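Local coordinates for extracellular solute-binding protein (Bordetella parapertussis, PDB 3PU5) that probably binds a small solute, perhaps a polyamine, outside the bacterial cytoplasm and delivers it to a membrane transporter, at residues D69-I74 with D100-G105; L107-S112 with S240-A245; F132-V137 with L181-P186; Q144-N149 with I209-D214; D6-T11 with E252-A257. One frame throughout, in Å; residues are numbered along the deposited sequence.

The five contacts span both lobes of a probable periplasmic binding protein. Interactions 1 and 5 lie on one side of the chain's centre, their centres about 18 Å apart. Interactions 3 and 4 lie together at the far side, where Phe132 and Thr136 pack on Val145. Interaction 2 sits between the groups, its centre about 6 Å from the chain's. It touches interaction 1 through Trp101 against Val243 and Leu107, and interaction 4 where Ser112 O and Asp214 N, 2.9 Å apart, probably form a hydrogen bond. Interactions 3 and 5 are farthest apart, about 48 Å between centres. A glycerol, probably from the crystallisation liquor, lies about 5 Å from the Ile8 side chain of interaction 5.

Interaction 1: D69-I74 with D100-G105; sequences DMYRLI and DWEGCG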
# COMPACT_ATOMS: atom_id res chain seq x y z
N ASP A 69 -11.09 6.00 -1.90
CA ASP A 69 -12.40 6.22 -1.32
C ASP A 69 -12.32 6.99 -0.02
O ASP A 69 -13.21 7.81 0.27
CB ASP A 69 -13.13 4.89 -1.16
CG ASP A 69 -13.51 4.30 -2.49
OD1 ASP A 69 -14.41 4.87 -3.14
OD2 ASP A 69 -12.88 3.30 -2.89
N MSE A 70 -11.26 6.78 0.75
CA MSE A 70 -11.05 7.56 1.96
C MSE A 70 -10.92 9.04 1.62
O MSE A 70 -11.37 9.91 2.37
CB MSE A 70 -9.83 7.11 2.76
CG MSE A 70 -9.71 7.79 4.13
SE MSE A 70 -11.15 7.21 5.34
CE MSE A 70 -10.63 5.32 5.50
N TYR A 71 -10.29 9.33 0.48
CA TYR A 71 -10.15 10.71 0.07
C TYR A 71 -11.52 11.34 -0.16
O TYR A 71 -11.69 12.54 -0.03
CB TYR A 71 -9.28 10.83 -1.19
CG TYR A 71 -8.59 12.18 -1.30
CD1 TYR A 71 -9.07 13.16 -2.16
CD2 TYR A 71 -7.46 12.47 -0.53
CE1 TYR A 71 -8.44 14.40 -2.26
CE2 TYR A 71 -6.83 13.70 -0.62
CZ TYR A 71 -7.32 14.66 -1.49
OH TYR A 71 -6.70 15.89 -1.58
N ARG A 72 -12.52 10.52 -0.48
CA ARG A 72 -13.89 11.01 -0.63
C ARG A 72 -14.40 11.58 0.69
O ARG A 72 -15.02 12.65 0.74
CB ARG A 72 -14.82 9.90 -1.11
CG ARG A 72 -14.51 9.37 -2.50
CD ARG A 72 -15.24 8.04 -2.76
NE ARG A 72 -16.68 8.21 -2.84
CZ ARG A 72 -17.54 7.20 -2.96
NH1 ARG A 72 -17.10 5.95 -3.02
NH2 ARG A 72 -18.85 7.44 -3.04
N LEU A 73 -14.14 10.85 1.77
CA LEU A 73 -14.60 11.22 3.09
C LEU A 73 -13.85 12.43 3.61
O LEU A 73 -14.38 13.23 4.38
CB LEU A 73 -14.42 10.06 4.06
CG LEU A 73 -15.36 8.91 3.78
CD1 LEU A 73 -15.42 8.00 5.00
CD2 LEU A 73 -16.72 9.48 3.46
N ILE A 74 -12.59 12.55 3.20
CA ILE A 74 -11.81 13.74 3.50
C ILE A 74 -12.44 14.97 2.88
O ILE A 74 -12.63 15.99 3.54
CB ILE A 74 -10.38 13.61 2.96
CG1 ILE A 74 -9.56 12.72 3.88
CG2 ILE A 74 -9.72 14.99 2.88
CD1 ILE A 74 -9.34 13.34 5.23
N ASP A 100 -1.51 13.03 3.46
CA ASP A 100 -2.68 13.23 2.59
C ASP A 100 -3.98 13.52 3.35
O ASP A 100 -4.96 13.97 2.76
CB ASP A 100 -2.88 12.01 1.67
CG ASP A 100 -1.83 11.92 0.57
OD1 ASP A 100 -1.15 12.93 0.28
OD2 ASP A 100 -1.69 10.83 -0.03
N TRP A 101 -4.00 13.27 4.65
CA TRP A 101 -5.29 13.11 5.34
C TRP A 101 -5.76 14.31 6.18
O TRP A 101 -6.70 14.21 6.97
CB TRP A 101 -5.28 11.78 6.13
CG TRP A 101 -4.62 10.74 5.28
CD1 TRP A 101 -3.39 10.17 5.47
CD2 TRP A 101 -5.13 10.20 4.05
NE1 TRP A 101 -3.11 9.29 4.45
CE2 TRP A 101 -4.16 9.29 3.57
CE3 TRP A 101 -6.31 10.38 3.32
CZ2 TRP A 101 -4.34 8.57 2.39
CZ3 TRP A 101 -6.48 9.66 2.15
CH2 TRP A 101 -5.50 8.77 1.70
N GLU A 102 -5.09 15.44 5.98
CA GLU A 102 -5.49 16.71 6.55
C GLU A 102 -5.76 16.64 8.05
O GLU A 102 -6.74 17.21 8.55
CB GLU A 102 -6.68 17.30 5.77
CG GLU A 102 -6.29 17.67 4.33
CD GLU A 102 -7.44 18.20 3.49
OE1 GLU A 102 -8.39 18.79 4.05
OE2 GLU A 102 -7.38 18.03 2.25
N GLY A 103 -4.88 15.94 8.76
CA GLY A 103 -4.95 15.83 10.21
C GLY A 103 -6.09 14.97 10.71
O GLY A 103 -6.45 15.02 11.89
N CYS A 104 -6.66 14.17 9.81
CA CYS A 104 -7.81 13.34 10.16
C CYS A 104 -7.57 11.87 9.84
O CYS A 104 -8.53 11.10 9.75
CB CYS A 104 -9.07 13.81 9.43
SG CYS A 104 -9.57 15.51 9.75
N GLY A 105 -6.31 11.47 9.65
CA GLY A 105 -6.04 10.08 9.29
C GLY A 105 -4.59 9.67 9.19
O GLY A 105 -3.67 10.50 9.22
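Where Ile74 meets Trp101 the two backbones come to 6.8 Å between CA atoms, a helix lying against a type I' beta turn that runs from Trp101 to Cys104. The contact is apolar at heart. CG1 of Ile74 reaches the edge of the indole, 4.0 Å from Trp101 CE3, while Asp100 CB lies over the centre of one indole face. Tyr71 swings its ring away from its own backbone N (chi1 -154°), which brings CD2 to 4.0 Å from Trp101 CZ3, and this corner of the indole meets the rim of the phenol ring near its plane. The same ring also touches Thr305 and Ile309 of helix 305-322, and Thr305 OG1 binds the carboxylate of Asp100. On the more exposed side the Glu102 carboxylate lies against Ile74 CG2. The turn is closed by Cys104 N, 2.8 Å from Trp101 O, and the methyl Ile74 CD1 presses on that same Trp101 O at 3.3 Å.

Interaction 2: L107-S112 with S240-A245; sequences LYDYSS and SGPVMA
Tyr108 is clasped between Pro242 and Met244, and this sandwich is the tightly packed half of the contact. Its CG stands between the backbone N and the carbonyl carbon (chi1 66°), a setting that turns the ring across the partner segment. Pro242 CG lies toward the rim of one face, 3.9 Å from the ring centroid. A bend at the last torsion of Met244 (chi3 -74°) carries its CE over the middle of the opposite face, 3.8 Å from the centroid, so that a CH-pi contact forms on each side; the selenium, farther off, adds a Met-aromatic contact. Tyr108 N donates to Pro242 O at 3.0 Å, tying the ring's own backbone to the proline. The Asp109 carboxylate borders the same proline ring, with OD2 3.3 Å from Pro242 CG and OD1 3.3 Å from Pro242 CD.

The Ser111 and Ser240 end is looser and partly exposed. Here the backbones do the work: Ser111 N to Ser240 O at 2.9 Å and Ser240 N to Ser111 O at 3.0 Å make a hydrogen-bonded antiparallel pair, with both serine side chains on one face. Between the two ends the pairing slips by one residue, and Gly241 CA comes up to Asp109 O. Two antiparallel segments running side by side near the middle of the molecule are consistent with the interlobe hinge of periplasmic binding proteins.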
# COMPACT_ATOMS: atom_id res chain seq x y z
N LEU A 107 -2.17 6.19 7.25
CA LEU A 107 -1.98 4.82 6.79
C LEU A 107 -1.72 3.96 8.02
O LEU A 107 -1.14 4.45 9.00
CB LEU A 107 -0.80 4.71 5.81
CG LEU A 107 -1.09 4.87 4.31
CD1 LEU A 107 -1.40 6.32 3.98
CD2 LEU A 107 0.07 4.36 3.46
N TYR A 108 -2.17 2.71 8.01
CA TYR A 108 -1.92 1.83 9.15
C TYR A 108 -1.13 0.57 8.81
O TYR A 108 -0.91 -0.28 9.67
CB TYR A 108 -3.20 1.51 9.94
CG TYR A 108 -4.29 0.69 9.25
CD1 TYR A 108 -4.40 -0.69 9.47
CD2 TYR A 108 -5.26 1.31 8.46
CE1 TYR A 108 -5.44 -1.44 8.89
CE2 TYR A 108 -6.30 0.57 7.87
CZ TYR A 108 -6.38 -0.79 8.09
OH TYR A 108 -7.40 -1.51 7.51
N ASP A 109 -0.72 0.47 7.55
CA ASP A 109 0.37 -0.42 7.14
C ASP A 109 0.84 0.07 5.77
O ASP A 109 0.19 0.90 5.15
CB ASP A 109 -0.06 -1.91 7.12
CG ASP A 109 -1.01 -2.26 5.97
OD1 ASP A 109 -0.59 -2.14 4.80
OD2 ASP A 109 -2.16 -2.67 6.23
N TYR A 110 1.98 -0.41 5.31
CA TYR A 110 2.37 -0.13 3.93
C TYR A 110 2.91 -1.40 3.25
O TYR A 110 3.63 -2.19 3.85
CB TYR A 110 3.34 1.08 3.83
CG TYR A 110 4.71 0.88 4.45
CD1 TYR A 110 5.74 0.28 3.73
CD2 TYR A 110 4.99 1.30 5.76
CE1 TYR A 110 6.99 0.10 4.29
CE2 TYR A 110 6.24 1.11 6.32
CZ TYR A 110 7.23 0.51 5.59
OH TYR A 110 8.48 0.31 6.13
N SER A 111 2.47 -1.62 2.01
CA SER A 111 3.08 -2.64 1.16
C SER A 111 3.83 -1.92 0.05
O SER A 111 3.40 -0.84 -0.38
CB SER A 111 2.03 -3.60 0.58
OG SER A 111 1.16 -2.94 -0.30
N SER A 112 4.94 -2.50 -0.40
CA SER A 112 5.90 -1.76 -1.23
C SER A 112 6.18 -2.42 -2.57
O SER A 112 6.56 -3.59 -2.63
CB SER A 112 7.23 -1.60 -0.49
OG SER A 112 7.03 -0.98 0.76
N SER A 240 2.15 1.87 -0.66
CA SER A 240 0.78 2.31 -0.46
C SER A 240 0.21 1.49 0.68
O SER A 240 0.75 0.44 1.05
CB SER A 240 -0.04 2.08 -1.73
OG SER A 240 0.52 2.76 -2.84
N GLY A 241 -0.90 1.95 1.23
CA GLY A 241 -1.52 1.21 2.31
C GLY A 241 -2.90 1.74 2.62
O GLY A 241 -3.29 2.81 2.15
N PRO A 242 -3.65 0.98 3.43
CA PRO A 242 -5.01 1.38 3.82
C PRO A 242 -4.94 2.50 4.85
O PRO A 242 -3.94 2.66 5.54
CB PRO A 242 -5.59 0.10 4.42
CG PRO A 242 -4.39 -0.68 4.94
CD PRO A 242 -3.23 -0.30 4.03
N VAL A 243 -6.00 3.29 4.93
CA VAL A 243 -6.03 4.44 5.83
C VAL A 243 -6.98 4.18 6.99
O VAL A 243 -8.01 3.51 6.83
CB VAL A 243 -6.45 5.72 5.09
CG1 VAL A 243 -6.22 6.94 5.96
CG2 VAL A 243 -5.66 5.86 3.80
N MSE A 244 -6.62 4.70 8.16
CA MSE A 244 -7.49 4.63 9.32
C MSE A 244 -7.89 6.03 9.78
O MSE A 244 -7.06 6.93 9.84
CB MSE A 244 -6.82 3.88 10.47
CG MSE A 244 -7.78 3.58 11.62
SE MSE A 244 -6.98 2.38 12.98
CE MSE A 244 -7.05 0.68 12.01
N ALA A 245 -9.16 6.19 10.14
CA ALA A 245 -9.69 7.47 10.57
C ALA A 245 -10.88 7.30 11.52
O ALA A 245 -11.60 6.30 11.45
CB ALA A 245 -10.09 8.33 9.36

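Interaction 3: F132-V137 with L181-P186; sequences FVERTV and LERMKP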
# COMPACT_ATOMS: atom_id res chain seq x y z
N PHE A 132 16.84 -1.12 -13.85
CA PHE A 132 15.75 -1.92 -14.41
C PHE A 132 15.29 -1.39 -15.77
O PHE A 132 15.18 -2.14 -16.75
CB PHE A 132 14.57 -1.94 -13.43
CG PHE A 132 13.32 -2.56 -13.99
CD1 PHE A 132 13.36 -3.82 -14.55
CD2 PHE A 132 12.11 -1.88 -13.93
CE1 PHE A 132 12.20 -4.40 -15.06
CE2 PHE A 132 10.95 -2.46 -14.44
CZ PHE A 132 10.99 -3.72 -15.00
N VAL A 133 15.03 -0.09 -15.84
CA VAL A 133 14.59 0.53 -17.09
C VAL A 133 15.65 0.45 -18.19
O VAL A 133 15.38 -0.03 -19.29
CB VAL A 133 14.19 2.02 -16.88
CG1 VAL A 133 13.91 2.69 -18.23
CG2 VAL A 133 13.00 2.12 -15.95
N GLU A 134 16.86 0.90 -17.90
CA GLU A 134 17.89 1.02 -18.92
C GLU A 134 18.34 -0.34 -19.42
O GLU A 134 18.60 -0.50 -20.60
CB GLU A 134 19.08 1.84 -18.42
CG GLU A 134 18.74 3.27 -18.05
CD GLU A 134 18.11 4.06 -19.18
OE1 GLU A 134 18.37 3.75 -20.37
OE2 GLU A 134 17.34 5.00 -18.89
N ARG A 135 18.43 -1.32 -18.52
CA ARG A 135 18.79 -2.67 -18.94
C ARG A 135 17.66 -3.32 -19.75
O ARG A 135 17.92 -4.05 -20.72
CB ARG A 135 19.21 -3.53 -17.74
CG ARG A 135 20.59 -3.15 -17.17
CD ARG A 135 20.99 -4.02 -15.97
NE ARG A 135 21.23 -5.41 -16.33
CZ ARG A 135 21.52 -6.38 -15.45
NH1 ARG A 135 21.61 -6.09 -14.16
NH2 ARG A 135 21.71 -7.63 -15.87
N THR A 136 16.41 -3.03 -19.39
CA THR A 136 15.29 -3.52 -20.19
C THR A 136 15.38 -2.98 -21.63
O THR A 136 15.29 -3.73 -22.60
CB THR A 136 13.94 -3.10 -19.59
OG1 THR A 136 13.76 -3.77 -18.33
CG2 THR A 136 12.79 -3.47 -20.53
N VAL A 137 15.54 -1.67 -21.74
CA VAL A 137 15.61 -0.98 -23.02
C VAL A 137 16.82 -1.45 -23.87
O VAL A 137 16.74 -1.50 -25.10
CB VAL A 137 15.63 0.57 -22.79
CG1 VAL A 137 15.79 1.33 -24.09
CG2 VAL A 137 14.35 0.99 -22.05
N LEU A 181 8.07 4.19 -20.19
CA LEU A 181 7.47 2.88 -20.43
C LEU A 181 7.43 2.56 -21.92
O LEU A 181 7.58 1.40 -22.33
CB LEU A 181 6.06 2.83 -19.83
CG LEU A 181 5.32 1.50 -19.97
CD1 LEU A 181 6.06 0.39 -19.23
CD2 LEU A 181 3.90 1.66 -19.44
N GLU A 182 7.24 3.59 -22.72
CA GLU A 182 7.20 3.41 -24.17
C GLU A 182 8.53 2.87 -24.68
O GLU A 182 8.57 2.09 -25.62
CB GLU A 182 6.85 4.73 -24.86
CG GLU A 182 6.62 4.58 -26.35
CD GLU A 182 6.01 5.82 -26.97
OE1 GLU A 182 6.17 6.92 -26.40
OE2 GLU A 182 5.37 5.70 -28.04
N ARG A 183 9.62 3.30 -24.04
CA ARG A 183 10.96 2.77 -24.35
C ARG A 183 11.07 1.29 -24.01
O ARG A 183 11.79 0.53 -24.67
CB ARG A 183 12.03 3.56 -23.57
CG ARG A 183 12.20 5.03 -24.00
CD ARG A 183 13.11 5.79 -23.03
NE ARG A 183 14.45 5.23 -23.05
CZ ARG A 183 15.23 5.10 -21.99
NH1 ARG A 183 14.81 5.48 -20.78
NH2 ARG A 183 16.44 4.57 -22.13
N MSE A 184 10.36 0.86 -22.97
CA MSE A 184 10.45 -0.51 -22.50
C MSE A 184 9.48 -1.43 -23.22
O MSE A 184 9.66 -2.65 -23.24
CB MSE A 184 10.17 -0.58 -21.00
CG MSE A 184 11.08 0.29 -20.15
SE MSE A 184 10.37 0.41 -18.31
CE MSE A 184 10.37 -1.48 -17.87
N LYS A 185 8.45 -0.83 -23.82
CA LYS A 185 7.32 -1.58 -24.37
C LYS A 185 7.67 -2.81 -25.24
O LYS A 185 7.01 -3.85 -25.13
CB LYS A 185 6.36 -0.65 -25.13
CG LYS A 185 5.06 -1.33 -25.55
CD LYS A 185 4.06 -0.37 -26.18
CE LYS A 185 4.57 0.20 -27.49
NZ LYS A 185 3.55 1.10 -28.12
N PRO A 186 8.69 -2.71 -26.11
CA PRO A 186 9.04 -3.84 -26.97
C PRO A 186 9.45 -5.10 -26.21
O PRO A 186 9.36 -6.20 -26.76
CB PRO A 186 10.25 -3.32 -27.76
CG PRO A 186 10.11 -1.84 -27.75
CD PRO A 186 9.48 -1.50 -26.42
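This is a helix-to-helix contact in which Met184 of helix 174-184 fits as a knob into a hole on helix 129-138, far from the centre of the chain, and a salt bridge closes its outer side. The hole is built by Phe132, Val133, Thr136 and Val137, and successive atoms of the Met184 chain are taken up by different walls. CB lies against Thr136 CG2, CG against Val137 CG2 at 3.8 Å, and SE against Val133 CG2 at 3.9 Å. A bend at chi3 (59°) turns the terminal methyl toward Phe132, where Met184 CE stops 3.6 Å from Phe132 CE2. Thr136 spends its hydroxyl inside its own helix, donating from OG1 to Phe132 O at 2.7 Å, which leaves its methyl to face the knob.

On the more exposed side Arg183 grips Glu134 end-on. NH2 donates to Glu134 OE1 at 2.7 Å and NH1 to Glu134 OE2 at 3.2 Å, both on syn sides, with the carboxylate and guanidinium planes 30° apart. Val137 CG2 lies over one guanidinium face, toward its rim. A second partner, the hydroxyl of Tyr167, steadies Glu134 OE2. Helix 156-167 packs alongside, with Phe163 touching both Val133 and Met184, while Phe132 and Thr136 rest on Val145 of strand 145-148.

Interaction 4: Q144-N149 with I209-D214; sequences QVFFNN and IGPGWD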
# COMPACT_ATOMS: atom_id res chain seq x y z
N GLN A 144 11.29 -10.67 -21.63
CA GLN A 144 10.84 -11.41 -20.47
C GLN A 144 10.51 -10.50 -19.29
O GLN A 144 10.51 -10.92 -18.13
CB GLN A 144 11.90 -12.44 -20.09
CG GLN A 144 12.14 -13.43 -21.24
CD GLN A 144 13.41 -14.23 -21.09
OE1 GLN A 144 13.73 -14.72 -20.00
NE2 GLN A 144 14.14 -14.39 -22.19
N VAL A 145 10.20 -9.25 -19.62
CA VAL A 145 9.81 -8.26 -18.63
C VAL A 145 8.28 -8.17 -18.56
O VAL A 145 7.61 -8.27 -19.58
CB VAL A 145 10.44 -6.90 -18.98
CG1 VAL A 145 10.09 -5.87 -17.92
CG2 VAL A 145 11.97 -7.06 -19.12
N PHE A 146 7.74 -8.06 -17.35
CA PHE A 146 6.31 -7.81 -17.15
C PHE A 146 6.13 -6.46 -16.46
O PHE A 146 7.09 -5.94 -15.89
CB PHE A 146 5.62 -8.96 -16.40
CG PHE A 146 6.26 -9.30 -15.06
CD1 PHE A 146 5.96 -8.56 -13.92
CD2 PHE A 146 7.15 -10.36 -14.95
CE1 PHE A 146 6.55 -8.87 -12.69
CE2 PHE A 146 7.75 -10.68 -13.73
CZ PHE A 146 7.45 -9.93 -12.59
N PHE A 147 4.93 -5.88 -16.51
CA PHE A 147 4.70 -4.56 -15.93
C PHE A 147 3.23 -4.40 -15.54
O PHE A 147 2.36 -5.00 -16.15
CB PHE A 147 5.10 -3.46 -16.92
CG PHE A 147 5.17 -2.09 -16.31
CD1 PHE A 147 4.05 -1.27 -16.26
CD2 PHE A 147 6.37 -1.62 -15.76
CE1 PHE A 147 4.11 -0.01 -15.67
CE2 PHE A 147 6.44 -0.35 -15.17
CZ PHE A 147 5.31 0.45 -15.13
N ASN A 148 2.96 -3.59 -14.52
CA ASN A 148 1.59 -3.35 -14.04
C ASN A 148 0.67 -2.80 -15.14
O ASN A 148 1.00 -1.78 -15.77
CB ASN A 148 1.58 -2.33 -12.89
CG ASN A 148 2.65 -2.58 -11.84
OD1 ASN A 148 2.35 -2.59 -10.63
ND2 ASN A 148 3.90 -2.73 -12.27
N ASN A 149 -0.47 -3.43 -15.36
CA ASN A 149 -1.46 -2.84 -16.26
C ASN A 149 -2.10 -1.62 -15.61
O ASN A 149 -2.66 -1.73 -14.52
CB ASN A 149 -2.55 -3.84 -16.64
CG ASN A 149 -3.51 -3.28 -17.68
OD1 ASN A 149 -4.72 -3.37 -17.55
ND2 ASN A 149 -2.95 -2.66 -18.71
N ILE A 209 11.71 -10.66 -14.80
CA ILE A 209 11.82 -9.48 -13.95
C ILE A 209 10.65 -8.52 -14.21
O ILE A 209 10.08 -8.49 -15.29
CB ILE A 209 13.17 -8.77 -14.22
CG1 ILE A 209 13.43 -7.64 -13.23
CG2 ILE A 209 13.25 -8.28 -15.68
CD1 ILE A 209 14.87 -7.17 -13.24
N GLY A 210 10.31 -7.73 -13.20
CA GLY A 210 9.25 -6.74 -13.33
C GLY A 210 8.87 -6.27 -11.95
O GLY A 210 9.41 -6.77 -10.96
N PRO A 211 7.96 -5.29 -11.86
CA PRO A 211 7.55 -4.78 -10.54
C PRO A 211 6.79 -5.83 -9.73
O PRO A 211 5.98 -6.57 -10.29
CB PRO A 211 6.66 -3.58 -10.89
CG PRO A 211 7.07 -3.18 -12.31
CD PRO A 211 7.37 -4.51 -12.96
N GLY A 212 7.06 -5.88 -8.43
CA GLY A 212 6.41 -6.83 -7.55
C GLY A 212 6.39 -6.33 -6.11
O GLY A 212 7.14 -5.41 -5.75
N TRP A 213 5.55 -6.94 -5.29
CA TRP A 213 5.37 -6.50 -3.92
C TRP A 213 6.36 -7.17 -2.98
O TRP A 213 6.69 -8.35 -3.16
CB TRP A 213 3.91 -6.72 -3.47
CG TRP A 213 3.03 -5.68 -4.09
CD1 TRP A 213 2.64 -4.50 -3.54
CD2 TRP A 213 2.51 -5.70 -5.42
NE1 TRP A 213 1.89 -3.79 -4.43
CE2 TRP A 213 1.79 -4.50 -5.60
CE3 TRP A 213 2.56 -6.61 -6.48
CZ2 TRP A 213 1.13 -4.19 -6.78
CZ3 TRP A 213 1.90 -6.30 -7.67
CH2 TRP A 213 1.20 -5.10 -7.81
N ASP A 214 6.85 -6.43 -2.00
CA ASP A 214 7.84 -6.98 -1.09
C ASP A 214 7.32 -8.22 -0.36
O ASP A 214 7.91 -9.29 -0.46
CB ASP A 214 8.42 -5.94 -0.11
CG ASP A 214 7.35 -5.23 0.73
OD1 ASP A 214 6.18 -5.11 0.31
OD2 ASP A 214 7.71 -4.77 1.83
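The ring of Phe146 lies over the backbone of Ile209 and Gly210. With CG between the backbone N and the carbonyl carbon (chi1 55°), the ring sets one face above Gly210 CA, a CH-pi contact 3.8 Å from the ring centroid, and above Ile209 O, both offset toward the rim; Pro211 O comes to the ring's edge. Because residue 210 is a glycine, the ring can settle directly on the main chain. Phe146 also touches Leu201 and Leu202 of helix 197-204. The strands run roughly parallel, 23° apart, yet form a single bridge: Phe146 N donates to Ile209 O at 3.1 Å, in the carbonyl plane. It joins strand 145-148, paired with strand 188-192, to strand 209-213, paired antiparallel with strand 111-117. Val145 CG2 and Ile209 CG2 lie alongside at 3.9 Å. Pro211 wedges in, its CD 3.3 Å from Phe146 O and its CG 3.9 Å from Phe147 CD2. Lacking an N-H, Pro211 cannot donate a backbone bond to strand 145-148, and beyond the bridge apolar side-chain contact takes over.

Interaction 5: D6-T11 with E252-A257; sequences DHIYVT and EDLAKA
Strand 7-11 and helix 252-257 cross at 62°, their axes 8.9 Å apart at the closest, with Ile8 and Ala255 the nearest residues at 7.0 Å between CA atoms. No hydrogen bond spans the gap; the contact is made by a few aliphatic groups. Ile8 and Leu254 each point their CB toward the other segment. Ile8 places CG1 between its N and carbonyl carbon (chi1 62°), which turns CG2 toward Leu254, and Ile8 CG2 comes to 3.5 Å from Leu254 CB, closer than carbons usually pack. On the other branch of Ile8, CD1 reaches the carbonyl of Leu254 at 4.1 Å from its O.

Leu254 also extends past the strand's start: its CD1 lies 4.0 Å from Asp6 OD1, the carboxylate coming across the leucine at about a right angle on the more exposed side. Ala255 lends little of its own, but its small side chain also meets Val62 and Val246, which belong to neighbouring strands. Ile8 is itself held in a parallel pairing with strand 36-41, through backbone bonds to Lys36 and Thr38. A helix laid across a parallel-paired strand through a few aliphatic side chains is consistent with the layered alpha/beta lobe of periplasmic binding proteins.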
# COMPACT_ATOMS: atom_id res chain seq x y z
N ASP A 6 -20.11 0.28 25.19
CA ASP A 6 -18.71 -0.03 24.93
C ASP A 6 -18.47 -1.10 23.85
O ASP A 6 -18.00 -2.16 24.10
CB ASP A 6 -18.01 -0.40 26.20
CG ASP A 6 -18.10 0.66 27.23
OD1 ASP A 6 -17.69 1.79 26.98
OD2 ASP A 6 -18.61 0.31 28.30
N HIS A 7 -18.79 -0.71 22.65
CA HIS A 7 -18.81 -1.55 21.50
C HIS A 7 -18.56 -0.61 20.32
O HIS A 7 -19.32 0.28 20.11
CB HIS A 7 -20.17 -2.25 21.41
CG HIS A 7 -20.26 -3.29 20.34
ND1 HIS A 7 -19.24 -3.57 19.47
CD2 HIS A 7 -21.27 -4.12 20.01
CE1 HIS A 7 -19.62 -4.52 18.65
NE2 HIS A 7 -20.84 -4.87 18.96
N ILE A 8 -17.50 -0.83 19.56
CA ILE A 8 -17.27 -0.03 18.35
C ILE A 8 -17.30 -0.86 17.06
O ILE A 8 -17.03 -2.07 17.08
CB ILE A 8 -15.96 0.83 18.41
CG1 ILE A 8 -14.71 -0.06 18.53
CG2 ILE A 8 -16.03 1.86 19.52
CD1 ILE A 8 -13.38 0.72 18.39
N TYR A 9 -17.64 -0.19 15.96
CA TYR A 9 -17.68 -0.83 14.66
C TYR A 9 -16.58 -0.25 13.76
O TYR A 9 -16.44 0.97 13.62
CB TYR A 9 -19.08 -0.71 14.02
CG TYR A 9 -20.12 -1.51 14.78
CD1 TYR A 9 -20.69 -1.02 15.95
CD2 TYR A 9 -20.53 -2.76 14.33
CE1 TYR A 9 -21.64 -1.75 16.65
CE2 TYR A 9 -21.47 -3.51 15.03
CZ TYR A 9 -22.03 -3.00 16.19
OH TYR A 9 -22.96 -3.73 16.87
N VAL A 10 -15.77 -1.14 13.20
CA VAL A 10 -14.60 -0.75 12.41
C VAL A 10 -14.66 -1.45 11.07
O VAL A 10 -14.76 -2.69 11.00
CB VAL A 10 -13.27 -1.16 13.12
CG1 VAL A 10 -12.04 -0.71 12.29
CG2 VAL A 10 -13.20 -0.58 14.54
N THR A 11 -14.60 -0.68 9.99
CA THR A 11 -14.69 -1.28 8.67
C THR A 11 -13.45 -2.11 8.38
O THR A 11 -12.38 -1.87 8.94
CB THR A 11 -14.84 -0.22 7.56
OG1 THR A 11 -13.62 0.52 7.43
CG2 THR A 11 -15.98 0.73 7.87
N GLU A 252 -16.42 8.63 19.38
CA GLU A 252 -15.13 9.15 18.96
C GLU A 252 -13.99 8.85 19.92
O GLU A 252 -12.87 8.60 19.49
CB GLU A 252 -15.22 10.66 18.69
CG GLU A 252 -16.19 11.00 17.56
CD GLU A 252 -16.07 12.43 17.10
OE1 GLU A 252 -15.22 13.16 17.65
OE2 GLU A 252 -16.82 12.82 16.19
N ASP A 253 -14.28 8.84 21.22
CA ASP A 253 -13.24 8.56 22.21
C ASP A 253 -12.81 7.10 22.20
O ASP A 253 -11.63 6.79 22.30
CB ASP A 253 -13.67 9.02 23.61
CG ASP A 253 -13.66 10.53 23.74
OD1 ASP A 253 -12.83 11.18 23.07
OD2 ASP A 253 -14.49 11.07 24.51
N LEU A 254 -13.77 6.19 22.06
CA LEU A 254 -13.42 4.78 21.92
C LEU A 254 -12.68 4.53 20.60
O LEU A 254 -11.72 3.77 20.54
CB LEU A 254 -14.68 3.91 21.99
CG LEU A 254 -15.53 4.09 23.25
CD1 LEU A 254 -16.59 3.01 23.35
CD2 LEU A 254 -14.64 4.08 24.48
N ALA A 255 -13.14 5.18 19.53
CA ALA A 255 -12.52 5.07 18.22
C ALA A 255 -11.06 5.55 18.24
O ALA A 255 -10.18 4.89 17.70
CB ALA A 255 -13.32 5.86 17.19
N LYS A 256 -10.82 6.70 18.89
CA LYS A 256 -9.46 7.22 19.04
C LYS A 256 -8.61 6.24 19.85
O LYS A 256 -7.41 6.08 19.59
CB LYS A 256 -9.47 8.60 19.70
CG LYS A 256 -10.01 9.73 18.82
CD LYS A 256 -10.16 11.03 19.61
CE LYS A 256 -10.75 12.14 18.77
NZ LYS A 256 -11.01 13.36 19.59
N ALA A 257 -9.24 5.61 20.83
CA ALA A 257 -8.55 4.63 21.66
C ALA A 257 -8.17 3.41 20.84
O ALA A 257 -7.04 2.90 20.94
CB ALA A 257 -9.42 4.23 22.84